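Local coordinates for protein HTH-type transcriptional regulator AldR (Mycobacterium tuberculosis, PDB 4PCQ) that regulates transcription of the L-alanine dehydrogenase gene by binding upstream of it, activating when L-alanine is present and repressing when it is absent, at residues Glu34-Ile39 and Val69-Asp74; Gln95-Val100 and Asp134-Val139; Gln122-Tyr127 and His138-Asp143. All coordinates share one frame; numbering follows the deposited sequence.

Contact 1 of 3, residues Glu34-Ile39 and Val69-Asp74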
loop_
_atom_site.group_PDB
_atom_site.type_symbol
_atom_site.label_atom_id
_atom_site.label_comp_id
_atom_site.label_asym_id
_atom_site.label_seq_id
_atom_site.Cartn_x
_atom_site.Cartn_y
_atom_site.Cartn_z
ATOM N N GLU B 34 16.385 3.431 -19.776
ATOM C CA GLU B 34 15.335 4.436 -19.895
ATOM C C GLU B 34 14.006 3.780 -20.245
ATOM O O GLU B 34 12.950 4.239 -19.815
ATOM C CB GLU B 34 15.710 5.475 -20.944
ATOM N N VAL B 35 14.064 2.703 -21.022
ATOM C CA VAL B 35 12.863 1.963 -21.390
ATOM C C VAL B 35 12.240 1.314 -20.153
ATOM O O VAL B 35 11.029 1.415 -19.929
ATOM C CB VAL B 35 13.161 0.901 -22.471
ATOM C CG1 VAL B 35 11.999 -0.069 -22.614
ATOM C CG2 VAL B 35 13.474 1.572 -23.802
ATOM N N ASP B 36 13.078 0.681 -19.333
ATOM C CA ASP B 36 12.617 0.071 -18.092
ATOM C C ASP B 36 12.016 1.130 -17.179
ATOM O O ASP B 36 10.986 0.904 -16.538
ATOM C CB ASP B 36 13.779 -0.600 -17.353
ATOM C CG ASP B 36 14.183 -1.927 -17.960
ATOM O OD1 ASP B 36 13.346 -2.563 -18.635
ATOM O OD2 ASP B 36 15.344 -2.340 -17.746
ATOM N N ARG B 37 12.650 2.299 -17.159
ATOM C CA ARG B 37 12.192 3.416 -16.344
ATOM C C ARG B 37 10.807 3.878 -16.777
ATOM O O ARG B 37 9.902 4.002 -15.950
ATOM C CB ARG B 37 13.183 4.563 -16.423
ATOM N N ARG B 38 10.648 4.128 -18.073
ATOM C CA ARG B 38 9.364 4.545 -18.621
ATOM C C ARG B 38 8.286 3.506 -18.327
ATOM O O ARG B 38 7.153 3.851 -17.975
ATOM C CB ARG B 38 9.477 4.794 -20.115
ATOM N N ILE B 39 8.648 2.232 -18.463
ATOM C CA ILE B 39 7.720 1.143 -18.174
ATOM C C ILE B 39 7.245 1.178 -16.722
ATOM O O ILE B 39 6.042 1.139 -16.457
ATOM C CB ILE B 39 8.352 -0.234 -18.465
ATOM C CG1 ILE B 39 8.456 -0.470 -19.970
ATOM C CG2 ILE B 39 7.537 -1.346 -17.824
ATOM C CD1 ILE B 39 9.074 -1.799 -20.329
ATOM N N VAL B 69 8.685 -6.328 -19.283
ATOM C CA VAL B 69 7.835 -6.409 -18.099
ATOM C C VAL B 69 8.069 -7.719 -17.351
ATOM O O VAL B 69 8.168 -7.743 -16.117
ATOM C CB VAL B 69 6.343 -6.297 -18.468
ATOM C CG1 VAL B 69 5.474 -6.503 -17.241
ATOM C CG2 VAL B 69 6.051 -4.961 -19.128
ATOM N N ARG B 70 8.174 -8.805 -18.112
ATOM C CA ARG B 70 8.486 -10.115 -17.553
ATOM C C ARG B 70 9.833 -10.082 -16.853
ATOM O O ARG B 70 10.017 -10.663 -15.780
ATOM C CB ARG B 70 8.525 -11.168 -18.657
ATOM C CG ARG B 70 7.177 -11.690 -19.078
ATOM C CD ARG B 70 6.506 -12.402 -17.924
ATOM N NE ARG B 70 5.562 -11.537 -17.224
ATOM C CZ ARG B 70 5.017 -11.831 -16.051
ATOM N NH1 ARG B 70 5.340 -12.958 -15.432
ATOM N NH2 ARG B 70 4.166 -10.988 -15.485
ATOM N N ARG B 71 10.763 -9.373 -17.479
ATOM C CA ARG B 71 12.097 -9.169 -16.953
ATOM C C ARG B 71 11.981 -8.482 -15.584
ATOM O O ARG B 71 12.586 -8.921 -14.593
ATOM C CB ARG B 71 12.883 -8.295 -17.942
ATOM C CG ARG B 71 14.348 -8.676 -18.128
ATOM C CD ARG B 71 15.107 -8.497 -16.822
ATOM N NE ARG B 71 16.036 -7.356 -16.805
ATOM C CZ ARG B 71 15.753 -6.106 -17.186
ATOM N NH1 ARG B 71 14.548 -5.771 -17.637
ATOM N NH2 ARG B 71 16.689 -5.168 -17.107
ATOM N N LEU B 72 11.197 -7.406 -15.538
ATOM C CA LEU B 72 11.018 -6.625 -14.312
ATOM C C LEU B 72 10.401 -7.431 -13.172
ATOM O O LEU B 72 10.780 -7.264 -12.012
ATOM C CB LEU B 72 10.177 -5.380 -14.585
ATOM C CG LEU B 72 10.908 -4.272 -15.337
ATOM C CD1 LEU B 72 9.995 -3.087 -15.608
ATOM C CD2 LEU B 72 12.141 -3.843 -14.559
ATOM N N VAL B 73 9.431 -8.278 -13.500
ATOM C CA VAL B 73 8.825 -9.146 -12.494
ATOM C C VAL B 73 9.838 -10.178 -11.999
ATOM O O VAL B 73 9.914 -10.470 -10.802
ATOM C CB VAL B 73 7.551 -9.848 -13.031
ATOM C CG1 VAL B 73 7.129 -10.996 -12.121
ATOM C CG2 VAL B 73 6.413 -8.843 -13.202
ATOM N N ASP B 74 10.629 -10.706 -12.928
ATOM C CA ASP B 74 11.631 -11.718 -12.607
ATOM C C ASP B 74 12.718 -11.208 -11.669
ATOM O O ASP B 74 13.130 -11.911 -10.749
ATOM C CB ASP B 74 12.266 -12.267 -13.885
ATOM C CG ASP B 74 11.367 -13.245 -14.601
ATOM O OD1 ASP B 74 10.224 -13.428 -14.137
ATOM O OD2 ASP B 74 11.793 -13.815 -15.628
#
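D36 and R71 form the polar half of this helix-helix contact. NH2 of R71 donates to OD2 of D36 at 3.2 Å in a salt bridge whose N-H...O angle is 160°. The carboxylate oxygen lies almost in the guanidinium plane, at its edge, and is met on its syn side, although the donor stands somewhat out of the carboxylate plane. The two flat groups are clearly twisted against each other, and the side chains cross at about a right angle. R71 gets there by a chain bent at chi2 and chi3, which turns the guanidinium toward the D36 carboxylate.

Beside the salt bridge the contact turns apolar. The CG2 branch of I39 does the touching: it lies 3.7 Å from CD1 of L72 and 4.1 Å from CG2 of V69, fitting between these two residues of the opposing helix. With CG1 anti to its carbonyl carbon (chi1 -73°), I39 puts CG2 on the side that faces both.

The helices carrying these groups, 34-45 and 62-75, are the first and third of the winged helix-turn-helix domain, and their short segments run nearly perpendicular, at 82° with axes 10.9 Å apart. The predicted helix-turn-helix motif takes in the start of the 69-74 segment, so the contact packs the domain's first helix against the later part of the helix that, as in relatives, probably reads DNA.

Further out, R68 forms a second salt bridge to D36 through OD1, so the buried carboxylate is gripped by two arginines, which would probably favour its ionised form. D33 accepts from the backbone N of D36. L54 of helix 51-58 packs on V69, and I78 of strand 78-81 packs on L72.

Contact 2 of 3, residues Gln95-Val100 and Asp134-Val139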
loop_
_atom_site.group_PDB
_atom_site.type_symbol
_atom_site.label_atom_id
_atom_site.label_comp_id
_atom_site.label_asym_id
_atom_site.label_seq_id
_atom_site.Cartn_x
_atom_site.Cartn_y
_atom_site.Cartn_z
ATOM N N GLN B 95 -10.760 -0.769 10.701
ATOM C CA GLN B 95 -9.342 -0.931 10.373
ATOM C C GLN B 95 -8.447 -0.618 11.559
ATOM O O GLN B 95 -8.790 0.207 12.401
ATOM C CB GLN B 95 -8.938 -0.060 9.184
ATOM C CG GLN B 95 -9.315 -0.625 7.832
ATOM C CD GLN B 95 -8.907 0.291 6.695
ATOM O OE1 GLN B 95 -7.918 0.041 6.002
ATOM N NE2 GLN B 95 -9.672 1.359 6.494
ATOM N N ALA B 96 -7.307 -1.298 11.631
ATOM C CA ALA B 96 -6.389 -1.099 12.745
ATOM C C ALA B 96 -4.911 -1.172 12.366
ATOM O O ALA B 96 -4.534 -1.710 11.331
ATOM C CB ALA B 96 -6.689 -2.094 13.852
ATOM N N MET B 97 -4.089 -0.616 13.241
ATOM C CA MET B 97 -2.648 -0.633 13.131
ATOM C C MET B 97 -2.148 -1.324 14.394
ATOM O O MET B 97 -2.287 -0.776 15.488
ATOM C CB MET B 97 -2.153 0.806 13.138
ATOM C CG MET B 97 -1.747 1.437 11.820
ATOM S SD MET B 97 -0.548 0.536 10.831
ATOM C CE MET B 97 -0.174 1.816 9.623
ATOM N N ILE B 98 -1.540 -2.496 14.261
ATOM C CA ILE B 98 -1.086 -3.227 15.439
ATOM C C ILE B 98 0.431 -3.308 15.484
ATOM O O ILE B 98 1.034 -3.995 14.670
ATOM C CB ILE B 98 -1.649 -4.652 15.459
ATOM C CG1 ILE B 98 -3.154 -4.634 15.205
ATOM C CG2 ILE B 98 -1.357 -5.316 16.780
ATOM C CD1 ILE B 98 -3.748 -6.017 15.021
ATOM N N SER B 99 1.048 -2.623 16.442
ATOM C CA SER B 99 2.499 -2.669 16.582
ATOM C C SER B 99 2.897 -3.862 17.436
ATOM O O SER B 99 2.403 -4.031 18.546
ATOM C CB SER B 99 3.028 -1.376 17.203
ATOM O OG SER B 99 2.397 -1.101 18.438
ATOM N N VAL B 100 3.778 -4.703 16.906
ATOM C CA VAL B 100 4.156 -5.934 17.590
ATOM C C VAL B 100 5.604 -5.924 18.064
ATOM O O VAL B 100 6.516 -5.570 17.314
ATOM C CB VAL B 100 3.938 -7.161 16.691
ATOM C CG1 VAL B 100 4.324 -8.431 17.423
ATOM C CG2 VAL B 100 2.494 -7.227 16.223
ATOM N N ASP B 134 9.067 -4.309 16.884
ATOM C CA ASP B 134 9.689 -4.995 15.766
ATOM C C ASP B 134 8.991 -4.720 14.440
ATOM O O ASP B 134 9.649 -4.564 13.410
ATOM C CB ASP B 134 9.768 -6.493 16.051
ATOM C CG ASP B 134 10.738 -6.809 17.175
ATOM O OD1 ASP B 134 11.402 -5.873 17.665
ATOM O OD2 ASP B 134 10.849 -7.988 17.561
ATOM N N PHE B 135 7.663 -4.667 14.467
ATOM C CA PHE B 135 6.890 -4.358 13.270
ATOM C C PHE B 135 5.453 -3.895 13.534
ATOM O O PHE B 135 4.910 -4.134 14.610
ATOM C CB PHE B 135 6.914 -5.568 12.328
ATOM C CG PHE B 135 6.547 -6.858 12.993
ATOM C CD1 PHE B 135 5.226 -7.268 13.084
ATOM C CD2 PHE B 135 7.537 -7.667 13.535
ATOM C CE1 PHE B 135 4.902 -8.466 13.701
ATOM C CE2 PHE B 135 7.219 -8.858 14.158
ATOM C CZ PHE B 135 5.901 -9.256 14.245
ATOM N N ILE B 136 4.851 -3.224 12.551
ATOM C CA ILE B 136 3.446 -2.822 12.654
ATOM C C ILE B 136 2.639 -3.427 11.516
ATOM O O ILE B 136 3.105 -3.523 10.378
ATOM C CB ILE B 136 3.236 -1.293 12.671
ATOM C CG1 ILE B 136 3.758 -0.637 11.399
ATOM C CG2 ILE B 136 3.893 -0.677 13.872
ATOM C CD1 ILE B 136 3.585 0.870 11.394
ATOM N N LEU B 137 1.425 -3.848 11.850
ATOM C CA LEU B 137 0.560 -4.566 10.940
ATOM C C LEU B 137 -0.656 -3.710 10.630
ATOM O O LEU B 137 -1.410 -3.364 11.532
ATOM C CB LEU B 137 0.094 -5.849 11.624
ATOM C CG LEU B 137 1.139 -6.937 11.889
ATOM C CD1 LEU B 137 0.482 -8.297 12.038
ATOM C CD2 LEU B 137 2.224 -6.966 10.827
ATOM N N HIS B 138 -0.863 -3.374 9.362
ATOM C CA HIS B 138 -2.091 -2.703 8.955
ATOM C C HIS B 138 -3.105 -3.776 8.606
ATOM O O HIS B 138 -2.914 -4.533 7.649
ATOM C CB HIS B 138 -1.838 -1.797 7.750
ATOM C CG HIS B 138 -3.086 -1.241 7.134
ATOM N ND1 HIS B 138 -3.116 -0.719 5.856
ATOM C CD2 HIS B 138 -4.345 -1.116 7.616
ATOM C CE1 HIS B 138 -4.336 -0.300 5.581
ATOM N NE2 HIS B 138 -5.103 -0.529 6.634
ATOM N N VAL B 139 -4.177 -3.838 9.389
ATOM C CA VAL B 139 -5.176 -4.895 9.254
ATOM C C VAL B 139 -6.601 -4.363 9.096
ATOM O O VAL B 139 -6.912 -3.240 9.498
ATOM C CB VAL B 139 -5.161 -5.854 10.467
ATOM C CG1 VAL B 139 -3.796 -6.503 10.629
ATOM C CG2 VAL B 139 -5.565 -5.114 11.733
#
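Q95 and H138 make the side-chain hydrogen bond of this strand pair: NE2 of the imidazole donates to OE1 of the glutamine at 2.9 Å, with an N-H...O angle of 155°. The amide oxygen sits at the ring edge, close to the ring plane, but the donor approaches from above the carbonyl plane. The glutamine chain, extended beyond CG (chi2 179°), reaches across to the histidine on the adjacent strand.

The backbones are joined as an antiparallel pair, the two inner strands of the four-stranded sheet of the Lrp/AsnC effector-binding domain. A96 with V139, I98 with L137 and V100 with F135 are hydrogen-bonded pairs, each exchanging two N-H...O bonds. At the F135 end a classic beta bulge sets D134 and F135 both opposite V100, whose O also takes a weak bond from D134 N.

Packing divides between the two faces. On that of A96, I98, V100, F135, L137 and V139, the F135 ring lies side by side with V100, pointing the same way. CD1 of I98 meets CG2 of V139 at 3.9 Å, the two side chains crossing at about a right angle. Helix 144-156 covers the A96, I98 and V139 part of this face, while F113 meets the ring of F135. On the other face, I136 CG2 packs on S99 CB, and M97 SD lies 4.2 Å from I136 CD1. Here Y127 of the second subunit packs on M97 and meets the H138 ring edge-to-face.

Because H138 ND1 is also bonded, to D125, the ring's rotation is fixed at the dimer interface; both nitrogens donate, to an amide oxygen and a carboxylate, which is consistent with a protonated imidazole.

Contact 3 of 3, residues Gln122-Tyr127 and His138-Asp143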
loop_
_atom_site.group_PDB
_atom_site.type_symbol
_atom_site.label_atom_id
_atom_site.label_comp_id
_atom_site.label_asym_id
_atom_site.label_seq_id
_atom_site.Cartn_x
_atom_site.Cartn_y
_atom_site.Cartn_z
ATOM N N GLN B 122 -6.743 -11.000 7.416
ATOM C CA GLN B 122 -6.943 -9.618 7.843
ATOM C C GLN B 122 -5.804 -8.664 7.472
ATOM O O GLN B 122 -6.045 -7.486 7.208
ATOM C CB GLN B 122 -7.205 -9.551 9.350
ATOM C CG GLN B 122 -8.531 -10.146 9.783
ATOM C CD GLN B 122 -8.374 -11.515 10.406
ATOM O OE1 GLN B 122 -7.499 -12.290 10.015
ATOM N NE2 GLN B 122 -9.214 -11.819 11.395
ATOM N N VAL B 123 -4.573 -9.166 7.449
ATOM C CA VAL B 123 -3.418 -8.301 7.211
ATOM C C VAL B 123 -3.418 -7.698 5.809
ATOM O O VAL B 123 -3.636 -8.387 4.811
ATOM C CB VAL B 123 -2.070 -9.028 7.466
ATOM C CG1 VAL B 123 -2.019 -9.563 8.882
ATOM C CG2 VAL B 123 -1.862 -10.147 6.489
ATOM N N MET B 124 -3.248 -6.383 5.754
ATOM C CA MET B 124 -3.091 -5.689 4.484
ATOM C C MET B 124 -1.649 -5.251 4.296
ATOM O O MET B 124 -1.073 -5.447 3.228
ATOM C CB MET B 124 -4.042 -4.498 4.371
ATOM C CG MET B 124 -5.336 -4.691 5.118
ATOM S SD MET B 124 -6.656 -5.069 3.958
ATOM C CE MET B 124 -6.548 -6.866 3.946
ATOM N N ASP B 125 -1.056 -4.667 5.330
ATOM C CA ASP B 125 0.326 -4.225 5.201
ATOM C C ASP B 125 1.205 -4.691 6.359
ATOM O O ASP B 125 0.742 -4.843 7.487
ATOM C CB ASP B 125 0.380 -2.705 5.082
ATOM C CG ASP B 125 -0.119 -2.207 3.744
ATOM O OD1 ASP B 125 0.318 -2.737 2.699
ATOM O OD2 ASP B 125 -0.954 -1.279 3.739
ATOM N N VAL B 126 2.485 -4.909 6.075
ATOM C CA VAL B 126 3.458 -5.206 7.118
ATOM C C VAL B 126 4.652 -4.269 7.021
ATOM O O VAL B 126 5.298 -4.186 5.981
ATOM C CB VAL B 126 3.959 -6.654 7.025
ATOM C CG1 VAL B 126 5.029 -6.913 8.070
ATOM C CG2 VAL B 126 2.806 -7.628 7.176
ATOM N N TYR B 127 4.946 -3.567 8.110
ATOM C CA TYR B 127 6.082 -2.659 8.134
ATOM C C TYR B 127 7.094 -3.133 9.163
ATOM O O TYR B 127 6.744 -3.304 10.326
ATOM C CB TYR B 127 5.628 -1.257 8.520
ATOM C CG TYR B 127 4.682 -0.616 7.540
ATOM C CD1 TYR B 127 3.309 -0.813 7.644
ATOM C CD2 TYR B 127 5.157 0.179 6.508
ATOM C CE1 TYR B 127 2.437 -0.230 6.750
ATOM C CE2 TYR B 127 4.298 0.766 5.609
ATOM C CZ TYR B 127 2.938 0.560 5.732
ATOM O OH TYR B 127 2.079 1.149 4.830
ATOM N N HIS B 138 -0.863 -3.374 9.362
ATOM C CA HIS B 138 -2.091 -2.703 8.955
ATOM C C HIS B 138 -3.105 -3.776 8.606
ATOM O O HIS B 138 -2.914 -4.533 7.649
ATOM C CB HIS B 138 -1.838 -1.797 7.750
ATOM C CG HIS B 138 -3.086 -1.241 7.134
ATOM N ND1 HIS B 138 -3.116 -0.719 5.856
ATOM C CD2 HIS B 138 -4.345 -1.116 7.616
ATOM C CE1 HIS B 138 -4.336 -0.300 5.581
ATOM N NE2 HIS B 138 -5.103 -0.529 6.634
ATOM N N VAL B 139 -4.177 -3.838 9.389
ATOM C CA VAL B 139 -5.176 -4.895 9.254
ATOM C C VAL B 139 -6.601 -4.363 9.096
ATOM O O VAL B 139 -6.912 -3.240 9.498
ATOM C CB VAL B 139 -5.161 -5.854 10.467
ATOM C CG1 VAL B 139 -3.796 -6.503 10.629
ATOM C CG2 VAL B 139 -5.565 -5.114 11.733
ATOM N N ALA B 140 -7.462 -5.193 8.516
ATOM C CA ALA B 140 -8.883 -4.879 8.403
ATOM C C ALA B 140 -9.737 -6.008 8.977
ATOM O O ALA B 140 -9.450 -7.186 8.768
ATOM C CB ALA B 140 -9.256 -4.627 6.955
ATOM N N ALA B 141 -10.787 -5.629 9.698
ATOM C CA ALA B 141 -11.705 -6.570 10.326
ATOM C C ALA B 141 -13.150 -6.059 10.268
ATOM O O ALA B 141 -13.397 -4.853 10.128
ATOM C CB ALA B 141 -11.290 -6.824 11.763
ATOM N N ARG B 142 -14.096 -6.989 10.375
ATOM C CA ARG B 142 -15.519 -6.671 10.302
ATOM C C ARG B 142 -16.019 -5.970 11.566
ATOM O O ARG B 142 -16.747 -4.979 11.491
ATOM C CB ARG B 142 -16.341 -7.931 10.026
ATOM C CG ARG B 142 -15.909 -9.150 10.822
ATOM C CD ARG B 142 -17.006 -10.203 10.877
ATOM N NE ARG B 142 -16.663 -11.299 11.781
ATOM C CZ ARG B 142 -16.058 -12.420 11.401
ATOM N NH1 ARG B 142 -15.730 -12.597 10.129
ATOM N NH2 ARG B 142 -15.781 -13.365 12.291
ATOM N N ASP B 143 -15.630 -6.491 12.726
ATOM C CA ASP B 143 -16.029 -5.900 13.997
ATOM C C ASP B 143 -14.884 -5.948 15.003
ATOM O O ASP B 143 -13.794 -6.418 14.681
ATOM C CB ASP B 143 -17.278 -6.600 14.546
ATOM C CG ASP B 143 -17.155 -8.118 14.542
ATOM O OD1 ASP B 143 -16.043 -8.633 14.777
ATOM O OD2 ASP B 143 -18.176 -8.799 14.297
#
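D125 grips H138 three ways, and this end of the beta hairpin 123-129/135-141 of the Lrp/AsnC ligand-binding domain is its tight part. ND1 of the imidazole donates to D125 OD2 at 3.1 Å; the carboxylate is met on its anti side, its plane turned 40° from the ring. CG of H138 lies anti to the backbone N (chi1 171°), which sets the ring beside that carboxylate, and its NE2 is taken by Q95 of strand 94-101. In the backbone, H138 N donates to D125 O, while H138 O accepts from both M124 N and D125 N. That double acceptance marks a classic beta bulge, and the register slips by one residue. The bulge brings M124 CB over one face of the imidazole, toward its rim.

Against these four bonds, the other end has one, A140 N to Q122 O, and modest apolar touches: V123 CG1 to V139 CG1 at 3.9 Å, M124 SD to A140 CB at 4.0 Å. The strand then gives way to exposed, poorly ordered R142 and to D143, which N-caps helix 144-156.

F150 of that helix packs on Q122, V123 and V139, while beyond D125-Y127 an antiparallel strand of the second subunit continues the sheet.

In the fold
Contact 1 comes first along the chain and belongs to the DNA-binding domain, on the opposite side of the chain's centre from the other two; its centre is 32 Å from that of contact 2 and 30 Å from that of contact 3. Contacts 2 and 3 lie in the effector-binding domain, with centres only 7 Å apart. Strand 94-101 comes first, then 123-129, then 135-141, so both contacts end on the last, sharing H138 and V139, in one antiparallel sheet. Both reach the second subunit. The DNA-binding and effector-binding parts are thus well separated in one chain, and both take part in assembly, the first by domain swapping.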